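Putative outer membrane protein (LpxR) (Salmonella typhimurium, PDB 3FID) probably removes acyl chains from the lipid A part of lipopolysaccharide, acting as a deacylase embedded in the bacterial outer membrane. Local coordinates at residues A[54-59]-A[82-87]. Residues are numbered along the deposited sequence; the frame is centred on the assembly and turned at random.
With ZN (zinc ion), chain E.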
# COMPACT_ATOMS: atom_id res chain seq x y z
N HIS A 54 7.32 -5.64 -10.35
CA HIS A 54 7.41 -4.32 -9.77
C HIS A 54 8.69 -4.15 -8.97
O HIS A 54 9.33 -5.12 -8.61
CB HIS A 54 6.23 -4.06 -8.83
CG HIS A 54 6.34 -4.78 -7.52
ND1 HIS A 54 6.02 -6.11 -7.37
CD2 HIS A 54 6.76 -4.35 -6.31
CE1 HIS A 54 6.23 -6.47 -6.12
NE2 HIS A 54 6.66 -5.42 -5.44
N ILE A 55 9.07 -2.88 -8.78
CA ILE A 55 10.10 -2.48 -7.82
C ILE A 55 9.45 -1.35 -7.00
O ILE A 55 8.67 -0.55 -7.53
CB ILE A 55 11.39 -2.00 -8.54
CG1 ILE A 55 12.41 -1.42 -7.54
CG2 ILE A 55 11.08 -0.95 -9.59
CD1 ILE A 55 13.43 -2.46 -6.94
N ALA A 56 9.78 -1.28 -5.71
CA ALA A 56 9.17 -0.27 -4.86
C ALA A 56 10.04 0.06 -3.64
O ALA A 56 10.87 -0.76 -3.23
CB ALA A 56 7.78 -0.74 -4.41
N GLN A 57 9.83 1.25 -3.10
CA GLN A 57 10.46 1.66 -1.83
C GLN A 57 9.41 2.35 -0.97
O GLN A 57 8.75 3.30 -1.40
CB GLN A 57 11.64 2.62 -2.07
CG GLN A 57 12.51 2.83 -0.78
CD GLN A 57 13.24 4.15 -0.75
OE1 GLN A 57 12.69 5.20 -1.12
NE2 GLN A 57 14.49 4.12 -0.33
N ASP A 58 9.24 1.85 0.25
CA ASP A 58 8.34 2.47 1.20
C ASP A 58 9.11 2.88 2.45
O ASP A 58 9.99 2.14 2.88
CB ASP A 58 7.27 1.46 1.55
CG ASP A 58 6.41 1.14 0.36
OD1 ASP A 58 5.83 2.11 -0.19
OD2 ASP A 58 6.39 -0.04 -0.03
N ILE A 59 8.79 4.07 2.97
CA ILE A 59 9.53 4.71 4.05
C ILE A 59 8.55 4.97 5.20
O ILE A 59 7.43 5.47 4.97
CB ILE A 59 10.15 6.04 3.57
CG1 ILE A 59 11.02 5.79 2.30
CG2 ILE A 59 11.02 6.73 4.70
CD1 ILE A 59 11.69 7.07 1.78
N PHE A 82 11.56 -0.11 3.43
CA PHE A 82 11.37 -1.42 2.85
C PHE A 82 11.56 -1.25 1.34
O PHE A 82 10.82 -0.53 0.70
CB PHE A 82 9.94 -1.87 3.19
CG PHE A 82 9.51 -3.18 2.55
CD1 PHE A 82 10.42 -4.22 2.35
CD2 PHE A 82 8.17 -3.36 2.23
CE1 PHE A 82 9.99 -5.44 1.83
CE2 PHE A 82 7.73 -4.57 1.69
CZ PHE A 82 8.65 -5.61 1.49
N LEU A 83 12.59 -1.89 0.79
CA LEU A 83 12.88 -1.84 -0.66
C LEU A 83 12.61 -3.22 -1.23
O LEU A 83 13.10 -4.21 -0.69
CB LEU A 83 14.35 -1.49 -0.88
CG LEU A 83 14.86 -1.45 -2.33
CD1 LEU A 83 14.32 -0.24 -3.16
CD2 LEU A 83 16.38 -1.40 -2.18
N HIS A 84 11.80 -3.32 -2.28
CA HIS A 84 11.32 -4.65 -2.67
C HIS A 84 11.07 -4.78 -4.16
O HIS A 84 10.83 -3.80 -4.84
CB HIS A 84 10.09 -5.08 -1.86
CG HIS A 84 9.02 -4.02 -1.74
ND1 HIS A 84 7.77 -4.15 -2.29
CD2 HIS A 84 9.02 -2.82 -1.10
CE1 HIS A 84 7.04 -3.09 -1.99
NE2 HIS A 84 7.79 -2.26 -1.29
N THR A 85 11.16 -6.01 -4.65
CA THR A 85 10.83 -6.27 -6.03
C THR A 85 10.14 -7.60 -6.05
O THR A 85 10.41 -8.44 -5.22
CB THR A 85 12.10 -6.25 -6.96
OG1 THR A 85 11.70 -6.50 -8.32
CG2 THR A 85 13.16 -7.27 -6.53
N GLY A 86 9.26 -7.83 -7.01
CA GLY A 86 8.71 -9.17 -7.08
C GLY A 86 7.91 -9.44 -8.33
O GLY A 86 7.84 -8.61 -9.22
N LEU A 87 7.26 -10.59 -8.32
CA LEU A 87 6.44 -11.07 -9.41
C LEU A 87 5.12 -11.54 -8.82
O LEU A 87 5.08 -12.04 -7.69
CB LEU A 87 7.12 -12.27 -10.06
CG LEU A 87 8.36 -12.00 -10.92
CD1 LEU A 87 9.10 -13.31 -11.15
CD2 LEU A 87 7.95 -11.33 -12.25
ZN ZN E . 6.76 -5.62 -3.40
O HOH W 1 4.63 -7.66 -9.11
O HOH W 2 4.70 -5.61 -2.46
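H54 and H84 reach from neighbouring strands to one zinc ion, H54 through NE2 and H84 through ND1, each nitrogen 2.1 Å from the metal. D104 of strand 97-108 and a water complete the site; imidazole nitrogens and a carboxylate are common zinc ligands. Binding through ND1 leaves NE2 of H84, which carries the proton, to donate to D58. It reaches OD2 of D58 at 2.9 Å from the anti side of that oxygen, out of the carboxylate plane, while OD2 lies near the plane of the ring. Held at both nitrogens, the ring has its rotation set, and D58 probably makes it a more electron-rich ligand; OD1 of D58 is meanwhile held by R205 and Y33. On H54, ND1 donates to a water that also bonds weakly to the carbonyl of G86.

Both histidines place CG between the backbone N and carbonyl carbon (chi1 75° and 46°), which brings the rings to the zinc between them, planes 68° apart. The H84 ring is sandwiched: the small CB of A56 covers one face in a CH-pi contact 3.7 Å from the centroid, and F82 covers the other. G86 N lies over the rim of the H54 ring, 3.4 Å from CE1; glycine suits this place because a CB on this face would crowd CE1.

The strands themselves are joined by paired backbone hydrogen bonds between H54 and G86, A56 and H84, and D58 and F82. OG1 of T85 adds a second donor to H54 O, at 2.8 Å. On the face of T85, I55 and L83 make looser apolar contacts.

In this outer-membrane beta-barrel family, strands 49-60 and 80-94 are antiparallel neighbours in the wall, and H54, H84 and D104 on three successive strands make a zinc site on its buried face.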